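Local coordinates for protein CG4930 (Drosophila melanogaster, PDB 3ISM) that inhibits the endonuclease EndoG by binding it in an enzyme-inhibitor complex, at residues Leu91-Tyr95 / Tyr107-Ile111; Gln135-Trp140 / Pro153-Tyr158; Ala252-Ile256 / Leu276-Tyr280; Pro337-Glu341 / Lys349-Glu353. The protein carries 1 engineered substitution. All coordinates share one frame; numbering follows the deposited sequence. Where two conformers were deposited one is given.

Followed from the N terminus, the four contacts close one after another, and none nests inside or crosses its neighbour. Contact 1 joins helices 81-102 and 104-120 across the short turn between them. Contact 2 closes a loop after helix 124-132 and touches contact 1 directly: Tyr-107 OH and Asn-108 OD1 hydrogen-bond to Leu-136 O and Cys-139 N. Their centres lie 11 Å apart. The chain then crosses to the other side of its centre, about 80 Å away between contact centres. There contact 3 pairs helices 238-261 and 267-287, and contact 4, its centre 22 Å from that of contact 3, folds back the last modelled residues; it does not touch contact 3.

Contact 1: residues Leu91-Tyr95 / Tyr107-Ile111; sequences LLEEY and YNEWI
Tyr-107 sets its ring against that of Tyr-95, the two side chains lying alongside and pointing opposite ways. The approach is oblique, with planes 58° apart, and tightest where Tyr-95 CE2 comes to 3.2 Å from Tyr-107 CD1, near the plane of the Tyr-107 ring. CG of Tyr-107 stands opposite its backbone N (chi1 -177°), which carries the ring straight across to the other helix. Its hydroxyl end has Leu-92 CD1 at 3.5 Å from OH, yet the polar need of that buried oxygen is met by Leu-136 O. Such long aromatic residues suit this place: helices 81-102 and 104-120 form an antiparallel hairpin in the all-helical Ku C-terminal-like domain, and the short segment axes stay 13.0 Å apart, so large side chains must span the distance. A serine in place of Tyr-95 would probably open a gap beside the Tyr-107 ring and leave Arg-67 without the phenol oxygen it hydrogen-bonds. One turn on, Trp-110 offers the rim of its indole, Leu-92 CD1 lying near the ring plane at 3.7 Å from CZ3. The same CZ3 sits at the edge of the Tyr-95 ring, 4.3 Å from CE2. Ile-111 is branched and apolar, which suits a buried helix interface; its CD1 meets the methyl CD1 of Leu-92 at 4.0 Å, and on another side Ile-111 touches Phe-157.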
loop_
_atom_site.group_PDB
_atom_site.type_symbol
_atom_site.label_atom_id
_atom_site.label_comp_id
_atom_site.label_asym_id
_atom_site.label_seq_id
_atom_site.Cartn_x
_atom_site.Cartn_y
_atom_site.Cartn_z
ATOM N N LEU C 91 -18.205 13.334 -34.798
ATOM C CA LEU C 91 -16.775 13.673 -34.692
ATOM C C LEU C 91 -16.543 14.739 -33.614
ATOM O O LEU C 91 -15.619 14.608 -32.805
ATOM C CB LEU C 91 -16.177 14.116 -36.045
ATOM C CG LEU C 91 -14.672 14.496 -36.072
ATOM C CD1 LEU C 91 -13.808 13.382 -35.538
ATOM C CD2 LEU C 91 -14.214 14.875 -37.475
ATOM N N LEU C 92 -17.393 15.763 -33.575
ATOM C CA LEU C 92 -17.250 16.822 -32.576
ATOM C C LEU C 92 -17.327 16.267 -31.154
ATOM O O LEU C 92 -16.502 16.605 -30.306
ATOM C CB LEU C 92 -18.295 17.923 -32.777
ATOM C CG LEU C 92 -18.223 19.182 -31.903
ATOM C CD1 LEU C 92 -16.886 19.849 -32.068
ATOM C CD2 LEU C 92 -19.340 20.144 -32.300
ATOM N N GLU C 93 -18.319 15.419 -30.910
ATOM C CA GLU C 93 -18.491 14.768 -29.623
ATOM C C GLU C 93 -17.276 13.921 -29.205
ATOM O O GLU C 93 -16.771 14.061 -28.099
ATOM C CB GLU C 93 -19.743 13.894 -29.662
ATOM C CG GLU C 93 -20.172 13.419 -28.313
ATOM C CD GLU C 93 -21.691 13.326 -28.182
ATOM O OE1 GLU C 93 -22.405 13.154 -29.216
ATOM O OE2 GLU C 93 -22.159 13.433 -27.029
ATOM N N GLU C 94 -16.823 13.040 -30.093
ATOM C CA GLU C 94 -15.622 12.236 -29.837
ATOM C C GLU C 94 -14.393 13.115 -29.619
ATOM O O GLU C 94 -13.641 12.922 -28.651
ATOM C CB GLU C 94 -15.368 11.270 -30.996
ATOM C CG GLU C 94 -14.216 10.291 -30.776
ATOM C CD GLU C 94 -14.535 9.190 -29.781
ATOM O OE1 GLU C 94 -15.718 8.828 -29.634
ATOM O OE2 GLU C 94 -13.590 8.671 -29.155
ATOM N N TYR C 95 -14.198 14.090 -30.503
ATOM C CA TYR C 95 -13.044 14.981 -30.374
ATOM C C TYR C 95 -13.059 15.759 -29.039
ATOM O O TYR C 95 -12.042 15.770 -28.320
ATOM C CB TYR C 95 -12.864 15.882 -31.595
ATOM C CG TYR C 95 -12.023 17.107 -31.330
ATOM C CD1 TYR C 95 -10.768 17.003 -30.738
ATOM C CD2 TYR C 95 -12.484 18.375 -31.665
ATOM C CE1 TYR C 95 -10.014 18.133 -30.468
ATOM C CE2 TYR C 95 -11.721 19.499 -31.414
ATOM C CZ TYR C 95 -10.491 19.368 -30.819
ATOM O OH TYR C 95 -9.717 20.467 -30.570
ATOM N N TYR C 107 -9.574 23.645 -28.028
ATOM C CA TYR C 107 -10.975 23.371 -28.266
ATOM C C TYR C 107 -11.841 24.549 -27.803
ATOM O O TYR C 107 -12.678 24.987 -28.514
ATOM C CB TYR C 107 -11.436 22.072 -27.607
ATOM C CG TYR C 107 -12.871 21.708 -27.881
ATOM C CD1 TYR C 107 -13.190 20.797 -28.834
ATOM C CD2 TYR C 107 -13.896 22.279 -27.184
ATOM C CE1 TYR C 107 -14.447 20.484 -29.093
ATOM C CE2 TYR C 107 -15.161 21.969 -27.437
ATOM C CZ TYR C 107 -15.445 21.072 -28.392
ATOM O OH TYR C 107 -16.708 20.752 -28.662
ATOM N N ASN C 108 -11.615 25.038 -26.603
ATOM C CA ASN C 108 -12.403 26.145 -26.063
ATOM C C ASN C 108 -12.389 27.424 -26.923
ATOM O O ASN C 108 -13.411 28.117 -27.044
ATOM C CB ASN C 108 -12.012 26.429 -24.599
ATOM C CG ASN C 108 -12.479 25.325 -23.650
ATOM O OD1 ASN C 108 -13.091 24.346 -24.077
ATOM N ND2 ASN C 108 -12.189 25.475 -22.370
ATOM N N GLU C 109 -11.246 27.725 -27.530
ATOM C CA GLU C 109 -11.144 28.899 -28.397
ATOM C C GLU C 109 -11.823 28.664 -29.739
ATOM O O GLU C 109 -12.476 29.558 -30.271
ATOM C CB GLU C 109 -9.684 29.266 -28.627
ATOM C CG GLU C 109 -8.964 29.692 -27.362
ATOM C CD GLU C 109 -7.477 29.884 -27.576
ATOM O OE1 GLU C 109 -6.996 29.683 -28.721
ATOM O OE2 GLU C 109 -6.786 30.230 -26.590
ATOM N N TRP C 110 -11.658 27.458 -30.277
ATOM C CA TRP C 110 -12.184 27.141 -31.601
ATOM C C TRP C 110 -13.710 26.988 -31.607
ATOM O O TRP C 110 -14.383 27.360 -32.571
ATOM C CB TRP C 110 -11.508 25.882 -32.136
ATOM C CG TRP C 110 -12.112 25.352 -33.409
ATOM C CD1 TRP C 110 -11.904 25.817 -34.680
ATOM C CD2 TRP C 110 -13.002 24.237 -33.530
ATOM N NE1 TRP C 110 -12.620 25.068 -35.581
ATOM C CE2 TRP C 110 -13.299 24.088 -34.902
ATOM C CE3 TRP C 110 -13.581 23.350 -32.608
ATOM C CZ2 TRP C 110 -14.146 23.094 -35.374
ATOM C CZ3 TRP C 110 -14.424 22.352 -33.086
ATOM C CH2 TRP C 110 -14.697 22.236 -34.454
ATOM N N ILE C 111 -14.251 26.449 -30.524
ATOM C CA ILE C 111 -15.684 26.210 -30.455
ATOM C C ILE C 111 -16.489 27.523 -30.480
ATOM O O ILE C 111 -17.608 27.537 -30.940
ATOM C CB ILE C 111 -16.057 25.285 -29.256
ATOM C CG1 ILE C 111 -17.404 24.597 -29.503
ATOM C CG2 ILE C 111 -15.997 26.033 -27.910
ATOM C CD1 ILE C 111 -17.373 23.579 -30.627
#

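Contact 2: residues Gln135-Trp140 / Pro153-Tyr158; sequences QLGPCW and PPLEFY
Pro-154 sits over a face of Trp-140, and Pro-138 over a face of Phe-157, a pair of proline-on-aromatic CH-pi contacts that holds two irregular segments together within the Ku C-terminal-like domain. The first segment leaves helix 124-132 through a Schellman motif at Gln-135, while Pro-154 centres an inverse gamma turn. Pro-154 stands nearly perpendicular to the Trp-140 side chain, with CD of the proline 3.6 Å from the centroid of the five-membered ring. A first torsion of 67° brings the indole here, and packing against both prolines of the facing segment holds it: farther out on the same indole, CZ3 packs on Pro-153 CB at 3.6 Å. Proline suits these places because its rigid ring presents C-H groups, with CD polarised by the adjacent nitrogen, to the electron-rich aromatic face.

Phe-157 receives its two partners over one and the same face: Pro-138 CD is 3.7 Å from the ring centroid and Gly-137 CA 4.0 Å. A beta carbon at Gly-137 would run into both Phe-157 and the Tyr-158 hydroxyl, so the bare backbone fits here. Between these two CH-pi pairs the prolines themselves touch, Pro-138 CB to Pro-154 CB at 3.8 Å, their rings side by side and directed opposite ways. Gly-137 N donates to Tyr-158 OH over 2.9 Å in a rather bent bond (142°). That hydroxyl also meets a water in the plane of the tyrosine ring, 2.7 Å from OH; the water donates to Pro-138 O at 2.8 Å.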
loop_
_atom_site.group_PDB
_atom_site.type_symbol
_atom_site.label_atom_id
_atom_site.label_comp_id
_atom_site.label_asym_id
_atom_site.label_seq_id
_atom_site.Cartn_x
_atom_site.Cartn_y
_atom_site.Cartn_z
ATOM N N GLN C 135 -24.350 19.780 -24.963
ATOM C CA GLN C 135 -23.359 20.535 -24.182
ATOM C C GLN C 135 -21.946 20.441 -24.771
ATOM O O GLN C 135 -20.994 20.043 -24.085
ATOM C CB GLN C 135 -23.401 20.124 -22.704
ATOM C CG GLN C 135 -24.799 20.267 -22.078
ATOM C CD GLN C 135 -24.839 19.923 -20.598
ATOM O OE1 GLN C 135 -24.023 20.407 -19.812
ATOM N NE2 GLN C 135 -25.804 19.090 -20.208
ATOM N N LEU C 136 -21.815 20.800 -26.048
ATOM C CA LEU C 136 -20.522 20.676 -26.736
ATOM C C LEU C 136 -19.735 21.979 -26.836
ATOM O O LEU C 136 -18.861 22.125 -27.690
ATOM C CB LEU C 136 -20.660 19.997 -28.108
ATOM C CG LEU C 136 -21.326 18.609 -28.083
ATOM C CD1 LEU C 136 -21.579 18.084 -29.490
ATOM C CD2 LEU C 136 -20.557 17.576 -27.229
ATOM N N GLY C 137 -20.024 22.910 -25.936
ATOM C CA GLY C 137 -19.271 24.151 -25.841
ATOM C C GLY C 137 -17.995 23.932 -25.046
ATOM O O GLY C 137 -17.526 22.808 -24.937
ATOM N N PRO C 138 -17.422 25.012 -24.487
ATOM C CA PRO C 138 -16.145 24.896 -23.791
ATOM C C PRO C 138 -16.111 23.812 -22.707
ATOM O O PRO C 138 -17.107 23.575 -22.001
ATOM C CB PRO C 138 -15.957 26.287 -23.173
ATOM C CG PRO C 138 -16.698 27.200 -24.097
ATOM C CD PRO C 138 -17.926 26.400 -24.476
ATOM N N CYS C 139 -14.968 23.148 -22.610
ATOM C CA CYS C 139 -14.696 22.229 -21.534
ATOM C C CYS C 139 -14.614 23.039 -20.238
ATOM O O CYS C 139 -14.140 24.182 -20.252
ATOM C CB CYS C 139 -13.366 21.504 -21.782
ATOM S SG CYS C 139 -13.185 20.831 -23.491
ATOM N N TRP C 140 -15.087 22.443 -19.147
ATOM C CA TRP C 140 -15.079 23.074 -17.820
ATOM C C TRP C 140 -15.136 22.025 -16.701
ATOM O O TRP C 140 -14.953 20.841 -16.966
ATOM C CB TRP C 140 -16.214 24.107 -17.681
ATOM C CG TRP C 140 -17.623 23.589 -17.672
ATOM C CD1 TRP C 140 -18.264 22.935 -18.684
ATOM C CD2 TRP C 140 -18.596 23.758 -16.627
ATOM N NE1 TRP C 140 -19.568 22.665 -18.325
ATOM C CE2 TRP C 140 -19.799 23.171 -17.072
ATOM C CE3 TRP C 140 -18.562 24.341 -15.350
ATOM C CZ2 TRP C 140 -20.958 23.136 -16.281
ATOM C CZ3 TRP C 140 -19.700 24.306 -14.569
ATOM C CH2 TRP C 140 -20.887 23.709 -15.036
ATOM N N PRO C 153 -17.789 29.030 -15.033
ATOM C CA PRO C 153 -18.515 28.164 -15.977
ATOM C C PRO C 153 -18.852 28.907 -17.273
ATOM O O PRO C 153 -19.081 30.117 -17.226
ATOM C CB PRO C 153 -19.791 27.796 -15.222
ATOM C CG PRO C 153 -19.923 28.816 -14.124
ATOM C CD PRO C 153 -18.547 29.276 -13.788
ATOM N N PRO C 154 -18.855 28.198 -18.420
ATOM C CA PRO C 154 -19.054 28.810 -19.737
ATOM C C PRO C 154 -20.536 28.991 -20.074
ATOM O O PRO C 154 -21.011 28.511 -21.096
ATOM C CB PRO C 154 -18.399 27.806 -20.676
ATOM C CG PRO C 154 -18.591 26.497 -20.001
ATOM C CD PRO C 154 -18.649 26.743 -18.531
ATOM N N LEU C 155 -21.239 29.699 -19.205
ATOM C CA LEU C 155 -22.673 29.912 -19.300
ATOM C C LEU C 155 -23.022 30.794 -20.484
ATOM O O LEU C 155 -24.006 30.563 -21.195
ATOM C CB LEU C 155 -23.132 30.624 -18.033
ATOM C CG LEU C 155 -24.620 30.585 -17.708
ATOM C CD1 LEU C 155 -24.903 29.369 -16.819
ATOM C CD2 LEU C 155 -25.023 31.872 -17.000
ATOM N N GLU C 156 -22.183 31.806 -20.683
ATOM C CA GLU C 156 -22.359 32.880 -21.655
ATOM C C GLU C 156 -22.243 32.382 -23.096
ATOM O O GLU C 156 -22.833 32.945 -24.022
ATOM C CB GLU C 156 -21.302 33.965 -21.378
ATOM C CG GLU C 156 -21.305 34.533 -19.934
ATOM C CD GLU C 156 -20.698 33.600 -18.859
ATOM O OE1 GLU C 156 -20.116 32.538 -19.184
ATOM O OE2 GLU C 156 -20.811 33.939 -17.666
ATOM N N PHE C 157 -21.433 31.337 -23.270
ATOM C CA PHE C 157 -21.242 30.714 -24.576
ATOM C C PHE C 157 -22.600 30.348 -25.187
ATOM O O PHE C 157 -22.830 30.524 -26.381
ATOM C CB PHE C 157 -20.373 29.453 -24.461
ATOM C CG PHE C 157 -20.323 28.612 -25.733
ATOM C CD1 PHE C 157 -19.375 28.866 -26.716
ATOM C CD2 PHE C 157 -21.214 27.565 -25.929
ATOM C CE1 PHE C 157 -19.333 28.102 -27.881
ATOM C CE2 PHE C 157 -21.186 26.811 -27.097
ATOM C CZ PHE C 157 -20.239 27.075 -28.067
ATOM N N TYR C 158 -23.490 29.847 -24.331
ATOM C CA TYR C 158 -24.732 29.228 -24.755
ATOM C C TYR C 158 -25.895 30.222 -24.884
ATOM O O TYR C 158 -26.943 29.877 -25.424
ATOM C CB TYR C 158 -25.109 28.134 -23.746
ATOM C CG TYR C 158 -24.186 26.921 -23.731
ATOM C CD1 TYR C 158 -23.166 26.802 -22.789
ATOM C CD2 TYR C 158 -24.362 25.880 -24.639
ATOM C CE1 TYR C 158 -22.321 25.676 -22.769
ATOM C CE2 TYR C 158 -23.543 24.762 -24.627
ATOM C CZ TYR C 158 -22.526 24.659 -23.694
ATOM O OH TYR C 158 -21.724 23.540 -23.710
HETATM O O HOH W 1 -19.916 23.662 -21.753
#

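Contact 3: residues Ala252-Ile256 / Leu276-Tyr280; sequences AREII and LLQEY
An antiparallel pair of consecutive helices, 238-261 and 267-287, packs here within the all-helical far half of the chain. The short segment axes come within 10.4 Å and cross at -162°. Where the CA atoms of the two segments come nearest, the small residue Ala-252 is in place: its CB rests over one face of the Tyr-280 ring, 4.0 Å from CG, and the small methyl allows the close approach. The tyrosine then reaches on to Arg-253, whose NH1 donates to Tyr-280 OH over 2.9 Å, with an N-H...O angle of 153° and the oxygen in the guanidinium plane. A bend at chi3 (-64°) turns the end of the arginine toward the hydroxyl, and its aliphatic part runs beside the ring, CG to CE2 of Tyr-280 at 3.6 Å. A leucine in place of Arg-253 would probably leave the hydroxyl of this buried Tyr-280 without its donor and the ring more free to shift. One turn before Tyr-280, Leu-276 pushes CD2 between residues of the facing helix, 3.5 Å from Ile-255 CG2 and 3.8 Å from Ile-256 CG1. Beta-branched isoleucines give that face a broad, stiff apolar surface. Tyr-222 of helix 220-229 covers Ala-252, Leu-276 and Tyr-280 from another side. Farther along, Ile-256 CD1 meets Leu-277 CD1 at 3.9 Å, the two side chains roughly square to each other.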
loop_
_atom_site.group_PDB
_atom_site.type_symbol
_atom_site.label_atom_id
_atom_site.label_comp_id
_atom_site.label_asym_id
_atom_site.label_seq_id
_atom_site.Cartn_x
_atom_site.Cartn_y
_atom_site.Cartn_z
ATOM N N ALA C 252 -3.145 -24.096 35.771
ATOM C CA ALA C 252 -3.704 -25.214 35.035
ATOM C C ALA C 252 -2.928 -26.485 35.385
ATOM O O ALA C 252 -3.522 -27.534 35.636
ATOM C CB ALA C 252 -3.663 -24.942 33.544
ATOM N N ARG C 253 -1.601 -26.364 35.442
ATOM C CA ARG C 253 -0.712 -27.496 35.719
ATOM C C ARG C 253 -0.911 -28.085 37.115
ATOM O O ARG C 253 -0.766 -29.301 37.305
ATOM C CB ARG C 253 0.755 -27.091 35.553
ATOM C CG ARG C 253 1.138 -26.677 34.149
ATOM C CD ARG C 253 2.642 -26.667 33.965
ATOM N NE ARG C 253 3.320 -25.686 34.809
ATOM C CZ ARG C 253 3.668 -24.464 34.413
ATOM N NH1 ARG C 253 3.400 -24.055 33.179
ATOM N NH2 ARG C 253 4.286 -23.649 35.255
ATOM N N GLU C 254 -1.239 -27.222 38.082
ATOM C CA GLU C 254 -1.339 -27.637 39.487
ATOM C C GLU C 254 -2.647 -28.360 39.850
ATOM O O GLU C 254 -2.648 -29.252 40.704
ATOM C CB GLU C 254 -1.077 -26.459 40.434
ATOM C CG GLU C 254 0.410 -26.114 40.613
ATOM C CD GLU C 254 1.132 -26.981 41.656
ATOM O OE1 GLU C 254 0.578 -28.014 42.101
ATOM O OE2 GLU C 254 2.268 -26.619 42.039
ATOM N N ILE C 255 -3.752 -27.978 39.209
ATOM C CA ILE C 255 -5.025 -28.677 39.423
ATOM C C ILE C 255 -5.039 -30.048 38.714
ATOM O O ILE C 255 -5.586 -31.018 39.251
ATOM C CB ILE C 255 -6.265 -27.796 39.053
ATOM C CG1 ILE C 255 -7.578 -28.566 39.251
ATOM C CG2 ILE C 255 -6.157 -27.262 37.643
ATOM C CD1 ILE C 255 -8.835 -27.784 38.882
ATOM N N ILE C 256 -4.426 -30.115 37.523
ATOM C CA ILE C 256 -4.259 -31.370 36.779
ATOM C C ILE C 256 -3.522 -32.401 37.649
ATOM O O ILE C 256 -3.939 -33.556 37.748
ATOM C CB ILE C 256 -3.498 -31.146 35.434
ATOM C CG1 ILE C 256 -4.358 -30.342 34.449
ATOM C CG2 ILE C 256 -3.088 -32.478 34.795
ATOM C CD1 ILE C 256 -3.614 -29.864 33.197
ATOM N N LEU C 276 -8.885 -30.128 30.546
ATOM C CA LEU C 276 -8.048 -28.947 30.759
ATOM C C LEU C 276 -6.713 -29.022 30.011
ATOM O O LEU C 276 -6.279 -28.035 29.412
ATOM C CB LEU C 276 -7.818 -28.712 32.260
ATOM C CG LEU C 276 -6.880 -27.572 32.679
ATOM C CD1 LEU C 276 -7.299 -26.245 32.068
ATOM C CD2 LEU C 276 -6.817 -27.450 34.180
ATOM N N LEU C 277 -6.085 -30.195 30.038
ATOM C CA LEU C 277 -4.770 -30.398 29.435
ATOM C C LEU C 277 -4.758 -30.148 27.932
ATOM O O LEU C 277 -3.748 -29.702 27.388
ATOM C CB LEU C 277 -4.255 -31.810 29.737
ATOM C CG LEU C 277 -2.794 -32.172 29.427
ATOM C CD1 LEU C 277 -1.798 -31.184 30.043
ATOM C CD2 LEU C 277 -2.496 -33.601 29.884
ATOM N N GLN C 278 -5.880 -30.429 27.270
ATOM C CA GLN C 278 -6.004 -30.179 25.835
ATOM C C GLN C 278 -6.095 -28.680 25.529
ATOM O O GLN C 278 -5.482 -28.200 24.568
ATOM C CB GLN C 278 -7.197 -30.935 25.241
ATOM C CG GLN C 278 -7.185 -30.991 23.709
ATOM C CD GLN C 278 -8.302 -31.836 23.126
ATOM O OE1 GLN C 278 -9.365 -31.994 23.730
ATOM N NE2 GLN C 278 -8.069 -32.377 21.932
ATOM N N GLU C 279 -6.842 -27.949 26.356
ATOM C CA GLU C 279 -6.966 -26.516 26.145
ATOM C C GLU C 279 -5.751 -25.729 26.637
ATOM O O GLU C 279 -5.337 -24.760 25.990
ATOM C CB GLU C 279 -8.289 -25.971 26.689
ATOM C CG GLU C 279 -9.527 -26.475 25.924
ATOM C CD GLU C 279 -9.274 -26.733 24.439
ATOM O OE1 GLU C 279 -8.777 -25.822 23.734
ATOM O OE2 GLU C 279 -9.585 -27.852 23.977
ATOM N N TYR C 280 -5.154 -26.161 27.746
ATOM C CA TYR C 280 -3.909 -25.559 28.198
ATOM C C TYR C 280 -2.807 -25.770 27.149
ATOM O O TYR C 280 -2.064 -24.836 26.846
ATOM C CB TYR C 280 -3.501 -26.071 29.581
ATOM C CG TYR C 280 -2.064 -25.777 29.943
ATOM C CD1 TYR C 280 -1.556 -24.476 29.902
ATOM C CD2 TYR C 280 -1.214 -26.798 30.334
ATOM C CE1 TYR C 280 -0.230 -24.219 30.217
ATOM C CE2 TYR C 280 0.105 -26.546 30.666
ATOM C CZ TYR C 280 0.591 -25.260 30.604
ATOM O OH TYR C 280 1.904 -25.028 30.932
#

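Contact 4: residues Pro337-Glu341 / Lys349-Glu353; sequences PLPFE and KAPFE
Phe-340 and Ala-350 bring their CA atoms to 5.4 Å, the nearest approach of two backbones that are mostly irregular. Pro-339 centres an inverse gamma turn, closed by a weak bond from Phe-340 N to Leu-338 O, and a weakly bonded helix follows the turn; Pro-154 occupies a similar turn in contact 2. The other segment winds as loop to Glu-353, the last residue modelled.

From this framework the rings of Phe-340 and Phe-352 meet obliquely, with planes 49° apart. The CE1 rim of Phe-340 comes to 3.6 Å from Phe-352 CE2 and lies near the plane of the Phe-352 ring. A first torsion of 42° tucks Phe-352 CG in between N and C of its own backbone, which swings the ring toward the opposite segment, where CZ also touches Pro-339 CD at 3.6 Å. Ala-350 is small enough to fit in the corner between both rings: its CB lies over a face of Phe-352 and at the edge of Phe-340, 4.1 Å from CD1. Glu-353 reaches over with an extended chain. OE1 stands in the plane of the Phe-340 ring, 3.6 Å from CZ, where the weakly positive C-H rim suits a carboxylate, and OE2 lies 3.4 Å from Leu-338 CD1. The apolar groups make up most of this surface contact.

The chain has no strands, and the contact sits at its C-terminal end beside helix 340-343, whose Tyr-343 touches Ala-350 and Pro-351. The loop after helix 309-317 also supplies Glu-320 and Arg-327 against Phe-352 and Cys-325 against Leu-338.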
loop_
_atom_site.group_PDB
_atom_site.type_symbol
_atom_site.label_atom_id
_atom_site.label_comp_id
_atom_site.label_asym_id
_atom_site.label_seq_id
_atom_site.Cartn_x
_atom_site.Cartn_y
_atom_site.Cartn_z
ATOM N N PRO C 337 12.138 -31.746 14.281
ATOM C CA PRO C 337 11.915 -33.162 14.600
ATOM C C PRO C 337 10.630 -33.368 15.400
ATOM O O PRO C 337 10.410 -32.680 16.403
ATOM C CB PRO C 337 13.141 -33.535 15.445
ATOM C CG PRO C 337 13.596 -32.244 16.059
ATOM C CD PRO C 337 13.209 -31.145 15.104
ATOM N N LEU C 338 9.791 -34.297 14.950
ATOM C CA LEU C 338 8.540 -34.599 15.645
ATOM C C LEU C 338 8.815 -35.379 16.945
ATOM O O LEU C 338 9.819 -36.098 17.039
ATOM C CB LEU C 338 7.586 -35.369 14.719
ATOM C CG LEU C 338 6.900 -34.581 13.591
ATOM C CD1 LEU C 338 6.517 -35.493 12.432
ATOM C CD2 LEU C 338 5.683 -33.818 14.091
ATOM N N PRO C 339 7.927 -35.245 17.953
ATOM C CA PRO C 339 8.203 -35.872 19.240
ATOM C C PRO C 339 7.670 -37.309 19.332
ATOM O O PRO C 339 6.832 -37.606 20.192
ATOM C CB PRO C 339 7.474 -34.956 20.228
ATOM C CG PRO C 339 6.333 -34.362 19.432
ATOM C CD PRO C 339 6.632 -34.539 17.963
ATOM N N PHE C 340 8.161 -38.187 18.457
ATOM C CA PHE C 340 7.722 -39.583 18.435
ATOM C C PHE C 340 8.060 -40.269 19.754
ATOM O O PHE C 340 7.242 -41.005 20.308
ATOM C CB PHE C 340 8.381 -40.362 17.286
ATOM C CG PHE C 340 8.084 -39.820 15.915
ATOM C CD1 PHE C 340 6.808 -39.923 15.368
ATOM C CD2 PHE C 340 9.096 -39.238 15.154
ATOM C CE1 PHE C 340 6.533 -39.426 14.087
ATOM C CE2 PHE C 340 8.839 -38.742 13.867
ATOM C CZ PHE C 340 7.554 -38.836 13.333
ATOM N N GLU C 341 9.265 -39.981 20.248
ATOM C CA GLU C 341 9.879 -40.656 21.397
ATOM C C GLU C 341 9.092 -40.508 22.703
ATOM O O GLU C 341 9.095 -41.421 23.534
ATOM C CB GLU C 341 11.334 -40.177 21.608
ATOM C CG GLU C 341 12.127 -39.822 20.328
ATOM C CD GLU C 341 11.774 -38.435 19.752
ATOM O OE1 GLU C 341 11.528 -37.482 20.534
ATOM O OE2 GLU C 341 11.744 -38.296 18.508
ATOM N N LYS C 349 2.625 -45.891 20.745
ATOM C CA LYS C 349 3.310 -45.111 19.728
ATOM C C LYS C 349 2.600 -43.778 19.580
ATOM O O LYS C 349 1.461 -43.622 20.033
ATOM C CB LYS C 349 3.333 -45.859 18.393
ATOM C CG LYS C 349 4.390 -46.951 18.334
ATOM C CD LYS C 349 3.947 -48.128 17.474
ATOM C CE LYS C 349 4.964 -49.258 17.522
ATOM N NZ LYS C 349 4.585 -50.397 16.628
ATOM N N ALA C 350 3.290 -42.822 18.963
ATOM C CA ALA C 350 2.721 -41.524 18.631
ATOM C C ALA C 350 1.526 -41.701 17.698
ATOM O O ALA C 350 1.606 -42.460 16.725
ATOM C CB ALA C 350 3.776 -40.641 17.986
ATOM N N PRO C 351 0.404 -41.020 18.008
ATOM C CA PRO C 351 -0.812 -41.019 17.188
ATOM C C PRO C 351 -0.648 -40.472 15.760
ATOM O O PRO C 351 -1.616 -40.488 14.996
ATOM C CB PRO C 351 -1.764 -40.114 17.984
ATOM C CG PRO C 351 -0.865 -39.264 18.814
ATOM C CD PRO C 351 0.218 -40.210 19.223
ATOM N N PHE C 352 0.549 -40.002 15.404
ATOM C CA PHE C 352 0.781 -39.450 14.065
ATOM C C PHE C 352 1.762 -40.220 13.174
ATOM O O PHE C 352 2.813 -40.673 13.634
ATOM C CB PHE C 352 1.142 -37.948 14.103
ATOM C CG PHE C 352 2.102 -37.557 15.203
ATOM C CD1 PHE C 352 1.630 -37.015 16.395
ATOM C CD2 PHE C 352 3.477 -37.710 15.040
ATOM C CE1 PHE C 352 2.508 -36.644 17.414
ATOM C CE2 PHE C 352 4.365 -37.341 16.062
ATOM C CZ PHE C 352 3.875 -36.808 17.245
ATOM N N GLU C 353 1.372 -40.356 11.902
ATOM C CA GLU C 353 2.176 -40.948 10.817
ATOM C C GLU C 353 2.464 -42.444 10.967
ATOM O O GLU C 353 3.395 -42.854 11.666
ATOM C CB GLU C 353 3.464 -40.144 10.571
ATOM C CG GLU C 353 3.234 -38.752 9.995
ATOM C CD GLU C 353 4.431 -37.830 10.181
ATOM O OE1 GLU C 353 5.551 -38.340 10.416
ATOM O OE2 GLU C 353 4.251 -36.594 10.096
#